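Long-range contacts in glyoxylate reductase (Paecilomyces sp. J18, PDB 3WNV), which probably catalyses the reduction of glyoxylate to glycolate with a nicotinamide cofactor, as a fungal member of the D-isomer-specific 2-hydroxyacid dehydrogenase family: residues R56-T61 with G88-I92; K80-G86 with G101-T107; D235-N241 with K261-L267. All blocks are in the same frame, centred on the assembly; numbering follows the deposited sequence.

Interaction 1: residues R56-T61 with G88-I92. With SO4 (sulfate ion), chain C.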
loop_
_atom_site.group_PDB
_atom_site.type_symbol
_atom_site.label_atom_id
_atom_site.label_comp_id
_atom_site.label_asym_id
_atom_site.label_seq_id
_atom_site.Cartn_x
_atom_site.Cartn_y
_atom_site.Cartn_z
ATOM N N ARG A 56 -12.456 -6.920 -7.323
ATOM C CA ARG A 56 -11.155 -7.568 -7.318
ATOM C C ARG A 56 -10.352 -7.016 -6.174
ATOM O O ARG A 56 -10.743 -6.024 -5.538
ATOM C CB ARG A 56 -10.415 -7.343 -8.653
ATOM C CG ARG A 56 -9.930 -5.910 -8.866
ATOM C CD ARG A 56 -9.123 -5.798 -10.158
ATOM N NE ARG A 56 -7.873 -6.602 -10.119
ATOM C CZ ARG A 56 -6.701 -6.153 -9.647
ATOM N NH1 ARG A 56 -6.593 -4.930 -9.129
ATOM N NH2 ARG A 56 -5.616 -6.932 -9.699
ATOM N N SER A 57 -9.192 -7.617 -5.926
ATOM C CA SER A 57 -8.312 -7.129 -4.851
ATOM C C SER A 57 -6.826 -7.149 -5.227
ATOM O O SER A 57 -6.442 -7.770 -6.229
ATOM C CB SER A 57 -8.505 -7.980 -3.615
ATOM O OG SER A 57 -8.151 -9.337 -3.894
ATOM N N ASN A 58 -5.982 -6.528 -4.402
ATOM C CA ASN A 58 -4.539 -6.641 -4.641
ATOM C C ASN A 58 -4.098 -8.096 -4.590
ATOM O O ASN A 58 -3.348 -8.558 -5.449
ATOM C CB ASN A 58 -3.752 -5.778 -3.652
ATOM C CG ASN A 58 -3.701 -4.312 -4.071
ATOM O OD1 ASN A 58 -3.623 -3.975 -5.271
ATOM N ND2 ASN A 58 -3.739 -3.425 -3.087
ATOM N N ILE A 59 -4.594 -8.853 -3.615
ATOM C CA ILE A 59 -4.198 -10.259 -3.547
ATOM C C ILE A 59 -4.604 -11.068 -4.777
ATOM O O ILE A 59 -3.859 -11.969 -5.214
ATOM C CB ILE A 59 -4.748 -10.917 -2.250
ATOM C CG1 ILE A 59 -3.987 -10.357 -1.055
ATOM C CG2 ILE A 59 -4.578 -12.385 -2.280
ATOM C CD1 ILE A 59 -4.610 -10.748 0.267
ATOM N N SER A 60 -5.778 -10.755 -5.357
ATOM C CA SER A 60 -6.338 -11.523 -6.479
ATOM C C SER A 60 -5.534 -11.403 -7.775
ATOM O O SER A 60 -5.785 -12.145 -8.735
ATOM C CB SER A 60 -7.804 -11.128 -6.760
ATOM O OG SER A 60 -7.914 -9.775 -7.262
ATOM N N THR A 61 -4.561 -10.495 -7.788
ATOM C CA THR A 61 -3.666 -10.314 -8.932
ATOM C C THR A 61 -2.977 -11.653 -9.263
ATOM O O THR A 61 -2.667 -11.954 -10.415
ATOM C CB THR A 61 -2.626 -9.230 -8.619
ATOM O OG1 THR A 61 -3.305 -8.036 -8.233
ATOM C CG2 THR A 61 -1.818 -8.886 -9.873
ATOM N N GLY A 88 -3.868 1.079 -2.605
ATOM C CA GLY A 88 -3.004 1.192 -3.768
ATOM C C GLY A 88 -3.612 0.359 -4.890
ATOM O O GLY A 88 -4.179 -0.701 -4.638
ATOM N N TYR A 89 -3.479 0.834 -6.124
ATOM C CA TYR A 89 -4.047 0.105 -7.285
ATOM C C TYR A 89 -3.106 0.189 -8.479
ATOM O O TYR A 89 -3.537 0.418 -9.604
ATOM C CB TYR A 89 -5.440 0.646 -7.622
ATOM C CG TYR A 89 -5.549 2.158 -7.551
ATOM C CD1 TYR A 89 -5.851 2.799 -6.346
ATOM C CD2 TYR A 89 -5.328 2.950 -8.687
ATOM C CE1 TYR A 89 -5.967 4.168 -6.272
ATOM C CE2 TYR A 89 -5.450 4.320 -8.626
ATOM C CZ TYR A 89 -5.734 4.928 -7.414
ATOM O OH TYR A 89 -5.822 6.293 -7.381
ATOM N N ASP A 90 -1.806 0.031 -8.229
ATOM C CA ASP A 90 -0.835 0.201 -9.294
ATOM C C ASP A 90 -0.882 -1.029 -10.189
ATOM O O ASP A 90 -0.220 -1.068 -11.233
ATOM C CB ASP A 90 0.574 0.494 -8.725
ATOM C CG ASP A 90 1.015 -0.529 -7.714
ATOM O OD1 ASP A 90 1.532 -1.599 -8.115
ATOM O OD2 ASP A 90 0.857 -0.274 -6.506
ATOM N N ASN A 91 -1.723 -2.018 -9.832
ATOM C CA ASN A 91 -1.956 -3.160 -10.751
ATOM C C ASN A 91 -3.217 -3.005 -11.641
ATOM O O ASN A 91 -3.664 -3.945 -12.322
ATOM C CB ASN A 91 -2.001 -4.472 -9.973
ATOM C CG ASN A 91 -2.896 -4.384 -8.779
ATOM O OD1 ASN A 91 -3.876 -3.599 -8.769
ATOM N ND2 ASN A 91 -2.547 -5.122 -7.732
ATOM N N ILE A 92 -3.794 -1.806 -11.644
ATOM C CA ILE A 92 -4.841 -1.480 -12.615
ATOM C C ILE A 92 -4.362 -0.312 -13.487
ATOM O O ILE A 92 -3.883 0.704 -12.964
ATOM C CB ILE A 92 -6.105 -1.024 -11.920
ATOM C CG1 ILE A 92 -6.541 -2.061 -10.897
ATOM C CG2 ILE A 92 -7.214 -0.706 -12.948
ATOM C CD1 ILE A 92 -7.803 -1.655 -10.130
HETATM S S SO4 C . -2.759 -1.476 -0.002
HETATM O O1 SO4 C . -1.322 -1.530 0.199
HETATM O O2 SO4 C . -3.355 -0.312 0.647
HETATM O O3 SO4 C . -2.972 -1.306 -1.469
HETATM O O4 SO4 C . -3.387 -2.670 0.531
HETATM O O HOH W 1 -1.744 -1.973 -5.885
#

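Interaction 2: residues K80-G86 with G101-T107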
loop_
_atom_site.group_PDB
_atom_site.type_symbol
_atom_site.label_atom_id
_atom_site.label_comp_id
_atom_site.label_asym_id
_atom_site.label_seq_id
_atom_site.Cartn_x
_atom_site.Cartn_y
_atom_site.Cartn_z
ATOM N N LYS A 80 -18.709 -1.898 -16.594
ATOM C CA LYS A 80 -18.749 -0.455 -16.366
ATOM C C LYS A 80 -18.025 -0.021 -15.117
ATOM O O LYS A 80 -17.736 1.148 -14.973
ATOM C CB LYS A 80 -20.178 0.090 -16.422
ATOM C CG LYS A 80 -20.821 -0.177 -17.780
ATOM C CD LYS A 80 -21.751 0.941 -18.245
ATOM C CE LYS A 80 -22.832 1.263 -17.218
ATOM N NZ LYS A 80 -24.038 1.901 -17.849
ATOM N N TYR A 81 -17.741 -0.970 -14.224
ATOM C CA TYR A 81 -17.168 -0.693 -12.909
ATOM C C TYR A 81 -16.166 -1.770 -12.532
ATOM O O TYR A 81 -16.393 -2.967 -12.764
ATOM C CB TYR A 81 -18.246 -0.659 -11.826
ATOM C CG TYR A 81 -19.291 0.367 -12.092
ATOM C CD1 TYR A 81 -19.084 1.707 -11.756
ATOM C CD2 TYR A 81 -20.471 0.017 -12.721
ATOM C CE1 TYR A 81 -20.054 2.666 -12.057
ATOM C CE2 TYR A 81 -21.443 0.966 -13.003
ATOM C CZ TYR A 81 -21.219 2.287 -12.666
ATOM O OH TYR A 81 -22.179 3.219 -12.957
ATOM N N ILE A 82 -15.075 -1.359 -11.905
ATOM C CA ILE A 82 -14.197 -2.297 -11.241
ATOM C C ILE A 82 -14.000 -1.745 -9.871
ATOM O O ILE A 82 -13.524 -0.610 -9.699
ATOM C CB ILE A 82 -12.826 -2.394 -11.913
ATOM C CG1 ILE A 82 -12.977 -2.998 -13.292
ATOM C CG2 ILE A 82 -11.852 -3.285 -11.078
ATOM C CD1 ILE A 82 -11.671 -2.808 -14.110
ATOM N N CYS A 83 -14.402 -2.524 -8.882
ATOM C CA CYS A 83 -14.321 -2.110 -7.502
ATOM C C CYS A 83 -13.208 -2.890 -6.853
ATOM O O CYS A 83 -13.285 -4.102 -6.683
ATOM C CB CYS A 83 -15.681 -2.325 -6.818
ATOM S SG CYS A 83 -17.004 -1.310 -7.626
ATOM N N HIS A 84 -12.136 -2.172 -6.511
ATOM C CA HIS A 84 -10.875 -2.741 -6.093
ATOM C C HIS A 84 -10.651 -2.648 -4.584
ATOM O O HIS A 84 -10.860 -1.596 -3.961
ATOM C CB HIS A 84 -9.746 -1.973 -6.838
ATOM C CG HIS A 84 -8.349 -2.343 -6.394
ATOM N ND1 HIS A 84 -7.704 -3.487 -6.827
ATOM C CD2 HIS A 84 -7.500 -1.721 -5.544
ATOM C CE1 HIS A 84 -6.485 -3.521 -6.287
ATOM N NE2 HIS A 84 -6.350 -2.473 -5.493
ATOM N N ASN A 85 -10.231 -3.762 -4.001
ATOM C CA ASN A 85 -9.914 -3.833 -2.581
ATOM C C ASN A 85 -8.444 -3.485 -2.420
ATOM O O ASN A 85 -7.537 -4.263 -2.761
ATOM C CB ASN A 85 -10.229 -5.220 -2.038
ATOM C CG ASN A 85 -10.003 -5.304 -0.552
ATOM O OD1 ASN A 85 -9.233 -4.523 -0.002
ATOM N ND2 ASN A 85 -10.661 -6.237 0.106
ATOM N N GLY A 86 -8.205 -2.290 -1.910
ATOM C CA GLY A 86 -6.820 -1.846 -1.694
ATOM C C GLY A 86 -6.717 -0.339 -1.798
ATOM O O GLY A 86 -7.450 0.262 -2.562
ATOM N N GLY A 101 -14.446 3.007 -20.904
ATOM C CA GLY A 101 -15.703 3.368 -20.247
ATOM C C GLY A 101 -15.926 2.679 -18.896
ATOM O O GLY A 101 -17.063 2.434 -18.489
ATOM N N ILE A 102 -14.854 2.382 -18.187
ATOM C CA ILE A 102 -14.938 1.697 -16.881
ATOM C C ILE A 102 -14.507 2.625 -15.736
ATOM O O ILE A 102 -13.434 3.226 -15.786
ATOM C CB ILE A 102 -14.043 0.431 -16.866
ATOM C CG1 ILE A 102 -14.416 -0.519 -18.004
ATOM C CG2 ILE A 102 -14.082 -0.265 -15.491
ATOM C CD1 ILE A 102 -13.414 -1.658 -18.166
ATOM N N ALA A 103 -15.351 2.736 -14.711
ATOM C CA ALA A 103 -15.049 3.532 -13.516
ATOM C C ALA A 103 -14.429 2.631 -12.475
ATOM O O ALA A 103 -14.868 1.486 -12.323
ATOM C CB ALA A 103 -16.311 4.191 -12.979
ATOM N N ILE A 104 -13.407 3.126 -11.764
ATOM C CA ILE A 104 -12.685 2.330 -10.785
ATOM C C ILE A 104 -12.820 2.963 -9.409
ATOM O O ILE A 104 -12.690 4.181 -9.270
ATOM C CB ILE A 104 -11.172 2.348 -11.101
ATOM C CG1 ILE A 104 -10.933 1.966 -12.567
ATOM C CG2 ILE A 104 -10.395 1.455 -10.155
ATOM C CD1 ILE A 104 -10.988 0.489 -12.842
ATOM N N SER A 105 -13.092 2.147 -8.394
ATOM C CA SER A 105 -13.008 2.597 -7.009
ATOM C C SER A 105 -11.923 1.845 -6.262
ATOM O O SER A 105 -11.517 0.747 -6.662
ATOM C CB SER A 105 -14.390 2.457 -6.321
ATOM O OG SER A 105 -14.726 1.103 -6.145
ATOM N N SER A 106 -11.381 2.439 -5.187
ATOM C CA SER A 106 -10.372 1.758 -4.373
ATOM C C SER A 106 -10.859 1.882 -2.948
ATOM O O SER A 106 -12.032 2.255 -2.740
ATOM C CB SER A 106 -8.996 2.449 -4.492
ATOM O OG SER A 106 -9.200 3.841 -4.315
ATOM N N THR A 107 -9.987 1.591 -1.990
ATOM C CA THR A 107 -10.351 1.691 -0.567
ATOM C C THR A 107 -9.393 2.608 0.200
ATOM O O THR A 107 -8.542 2.100 0.937
ATOM C CB THR A 107 -10.360 0.337 0.120
ATOM O OG1 THR A 107 -9.051 -0.267 0.061
ATOM C CG2 THR A 107 -11.380 -0.591 -0.546
HETATM O O HOH W 2 -18.793 3.337 -16.028
HETATM O O HOH W 3 -13.399 -0.105 -3.964
#

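Interaction 3: residues D235-N241 with K261-L267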
loop_
_atom_site.group_PDB
_atom_site.type_symbol
_atom_site.label_atom_id
_atom_site.label_comp_id
_atom_site.label_asym_id
_atom_site.label_seq_id
_atom_site.Cartn_x
_atom_site.Cartn_y
_atom_site.Cartn_z
ATOM N N ASP A 235 23.746 11.336 7.871
ATOM C CA ASP A 235 24.425 10.114 8.343
ATOM C C ASP A 235 23.631 9.540 9.531
ATOM O O ASP A 235 23.246 10.293 10.436
ATOM C CB ASP A 235 25.858 10.432 8.815
ATOM C CG ASP A 235 26.801 10.756 7.668
ATOM O OD1 ASP A 235 26.486 10.452 6.497
ATOM O OD2 ASP A 235 27.893 11.288 7.946
ATOM N N GLY A 236 23.357 8.229 9.529
ATOM C CA GLY A 236 22.573 7.611 10.596
ATOM C C GLY A 236 21.054 7.717 10.458
ATOM O O GLY A 236 20.311 7.437 11.424
ATOM N N VAL A 237 20.567 8.086 9.263
ATOM C CA VAL A 237 19.117 8.168 9.029
ATOM C C VAL A 237 18.512 6.790 9.240
ATOM O O VAL A 237 19.191 5.777 9.059
ATOM C CB VAL A 237 18.816 8.659 7.566
ATOM C CG1 VAL A 237 19.351 7.664 6.532
ATOM C CG2 VAL A 237 17.325 8.982 7.352
ATOM N N VAL A 238 17.250 6.752 9.661
ATOM C CA VAL A 238 16.477 5.528 9.690
ATOM C C VAL A 238 15.347 5.692 8.672
ATOM O O VAL A 238 14.643 6.722 8.654
ATOM C CB VAL A 238 15.891 5.287 11.087
ATOM C CG1 VAL A 238 14.839 4.154 11.039
ATOM C CG2 VAL A 238 16.998 4.966 12.067
ATOM N N ILE A 239 15.181 4.697 7.823
ATOM C CA ILE A 239 14.147 4.771 6.764
ATOM C C ILE A 239 13.014 3.798 7.030
ATOM O O ILE A 239 13.264 2.634 7.277
ATOM C CB ILE A 239 14.761 4.535 5.349
ATOM C CG1 ILE A 239 15.756 5.635 4.985
ATOM C CG2 ILE A 239 13.666 4.412 4.278
ATOM C CD1 ILE A 239 16.645 5.298 3.819
ATOM N N VAL A 240 11.771 4.279 6.959
ATOM C CA VAL A 240 10.581 3.413 7.093
ATOM C C VAL A 240 9.764 3.435 5.827
ATOM O O VAL A 240 9.550 4.511 5.257
ATOM C CB VAL A 240 9.727 3.882 8.272
ATOM C CG1 VAL A 240 8.368 3.153 8.326
ATOM C CG2 VAL A 240 10.484 3.725 9.606
ATOM N N ASN A 241 9.307 2.260 5.393
ATOM C CA ASN A 241 8.447 2.144 4.235
ATOM C C ASN A 241 7.359 1.152 4.455
ATOM O O ASN A 241 7.615 0.005 4.604
ATOM C CB ASN A 241 9.278 1.700 3.028
ATOM C CG ASN A 241 8.593 1.938 1.714
ATOM O OD1 ASN A 241 7.550 2.521 1.680
ATOM N ND2 ASN A 241 9.220 1.527 0.648
ATOM N N LYS A 261 25.755 4.637 6.136
ATOM C CA LYS A 261 24.993 5.869 5.852
ATOM C C LYS A 261 23.609 5.791 6.490
ATOM O O LYS A 261 23.142 6.740 7.134
ATOM C CB LYS A 261 24.832 6.056 4.337
ATOM C CG LYS A 261 24.028 7.289 3.955
ATOM C CD LYS A 261 24.888 8.526 4.169
ATOM C CE LYS A 261 24.043 9.776 4.260
ATOM N NZ LYS A 261 24.899 11.002 4.445
ATOM N N VAL A 262 22.936 4.660 6.266
ATOM C CA VAL A 262 21.632 4.412 6.860
ATOM C C VAL A 262 21.848 3.521 8.086
ATOM O O VAL A 262 22.456 2.443 7.988
ATOM C CB VAL A 262 20.691 3.737 5.836
ATOM C CG1 VAL A 262 19.369 3.314 6.499
ATOM C CG2 VAL A 262 20.425 4.670 4.609
ATOM N N ALA A 263 21.363 3.956 9.241
ATOM C CA ALA A 263 21.599 3.222 10.470
ATOM C C ALA A 263 20.721 1.956 10.523
ATOM O O ALA A 263 21.160 0.864 10.932
ATOM C CB ALA A 263 21.342 4.119 11.673
ATOM N N SER A 264 19.469 2.096 10.100
ATOM C CA SER A 264 18.527 0.991 10.168
ATOM C C SER A 264 17.362 1.288 9.253
ATOM O O SER A 264 17.199 2.421 8.799
ATOM C CB SER A 264 18.023 0.764 11.588
ATOM O OG SER A 264 17.233 -0.433 11.619
ATOM N N VAL A 265 16.565 0.269 8.975
ATOM C CA VAL A 265 15.325 0.463 8.240
ATOM C C VAL A 265 14.212 -0.300 8.931
ATOM O O VAL A 265 14.449 -1.289 9.611
ATOM C CB VAL A 265 15.367 0.022 6.776
ATOM C CG1 VAL A 265 16.374 0.877 5.955
ATOM C CG2 VAL A 265 15.728 -1.493 6.677
ATOM N N GLY A 266 12.999 0.191 8.730
ATOM C CA GLY A 266 11.792 -0.444 9.243
ATOM C C GLY A 266 10.882 -0.639 8.039
ATOM O O GLY A 266 10.188 0.297 7.631
ATOM N N LEU A 267 10.866 -1.848 7.484
ATOM C CA LEU A 267 10.156 -2.084 6.213
ATOM C C LEU A 267 9.020 -3.072 6.340
ATOM O O LEU A 267 9.161 -4.067 7.031
ATOM C CB LEU A 267 11.139 -2.636 5.167
ATOM C CG LEU A 267 12.380 -1.745 4.954
ATOM C CD1 LEU A 267 13.276 -2.410 3.918
ATOM C CD2 LEU A 267 12.013 -0.316 4.501
#

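Interaction 1: residues R56-T61 with G88-I92
The guanidinium of Arg56 and the amide of Asn91 stand almost perpendicular, their planes 86° apart. Asn91 OD1 lies at the guanidinium edge, 3.0 Å from Arg56 NH1, yet NH1 sits above the carbonyl plane, not on a lone pair. Ile92 CG1 lies oblique to the guanidinium, 3.4 Å from Arg56 NH1. The other end of the Asn91 amide gives its ND2 to Asn58 OD1 (2.9 Å), the two amide planes being inclined by 55°. Asn58 in turn donates from ND2 to Gly88 O (3.2 Å), which lies near the plane of its amide. Asparagine suits both places, since each amide donates at one end and accepts at the other. These bonds tie the C-terminal end of strand 51-57 to the loop after strand 81-85 in a parallel sheet, the usual place for binding sites in such folds. A sulfate ion, probably from the crystallisation liquor, may mark such a pocket: Gly88 N donates to its O3 (2.8 Å), and Ala87 N and Arg244 also hold it. Within 56-61, Thr61 OG1 donates to Asn58 O (2.8 Å), reinforcing the type I turn closed by Thr61 N. Water 1 donates to Asn58 OD1 and accepts from Asp90 N.

Interaction 2: residues K80-G86 with G101-T107
Ile82 and Ile104 lie side by side and point the same way from neighbouring parallel strands, 81-85 and 103-105, the two strands of a beta-alpha-beta unit whose crossover runs through helix 94-99. With CG1 beside its backbone N (chi1 -52°) and chi2 turned to -80°, Ile104 swings CD1 back across the strand gap, to 3.5 Å from Ile82 CB. The CG2 branch of Ile102 crosses obliquely to meet Ile82 CG1 at 3.7 Å, making a branched aliphatic layer on the face that helix 94-99 covers through Ala97. Branched isoleucines suit it, Ile102 and Ile104 packing against Ala97 while favouring extended backbone.

The other face is more mixed. Ala103 CB approaches the Tyr81 ring obliquely at CD1, its small methyl fitting beside the large aromatic. Further along, Ser105 OG rests against both CB and SG of Cys83, near Asn310 and Leu311 of helix 297-317. Between the faces, backbone bonds alternate from Lys80 O to Ser105 O; that of Ile82 N to Ala103 O runs nearly along the C=O axis. The His84 imidazole finds its polar partner outside the pair, NE2 bonding Gly88 O.

At the strand ends, water 3 donates to His84 O and hydrogen-bonds Ser105 OG. Past them, Gly86 has a positive phi (151°), a conformation that suits glycine. At the end, Thr107 N donates to Gly86 O at 2.9 Å, while Gly86 N makes a weak, bent bond to Thr107 OG1.

Interaction 3: residues D235-N241 with K261-L267
This is a buried pairing of parallel strands, 237-241 and 262-267, inside the larger sheet, with a salt bridge at its solvent-exposed start. Lys261, bent at chi2 (75°), brings NZ to 2.7 Å from Asp235 OD1. The two side chains cross at about a right angle, and NZ meets the carboxylate on its anti side; Met233 O is a second acceptor for the ammonium. Gly236 N donates to Lys261 O. Positive phi (83°) turns the chain here into the strand, a conformation that suits glycine.

The strands and intervening helix 250-259 form a beta-alpha-beta unit of the Rossmann-type NAD-binding domain. On the face toward that helix, Val262 CG2 meets Val237 CG1 at 3.7 Å and Ile239 CD1 at 3.9 Å, with Leu253 and Leu257 behind; beta-branched residues suit both the strand and the apolar layer. Ser264 N is buried without a partner, although its OG bonds to Arg285 O. Gly266 N donates to Ile239 O at 2.9 Å. Glycine lets Val240 pack on the backbone, Val240 CG1 lying 3.5 Å from Gly266 O. Leu267 CD2 packs on Asn241 CB (3.7 Å), while Asn241 OD1 accepts from Ala243 N and its ND2 donates to Arg244 O.

Interactions 1 and 2 share one parallel sheet, in which strands 51-57 and 81-85 are neighbours. Their centres are about 10 Å apart, their segments alternate along the chain, and Arg56 O probably bonds to Asn85 N. Interaction 2 continues the sheet to 103-105, one of its two outer strands, whereas interaction 1 joins the end of strand 51-57 and the turn after it to the loop beyond strand 81-85. Interaction 3 comes later, in the sheet of the NAD-binding domain, its centre about 28 Å from interaction 1's and about 35 Å from interaction 2's. Arg244 reaches the sulfate and Asp90, spanning both sheet regions; in this family the interdomain cleft holds the active site, consistent with the sulfate there.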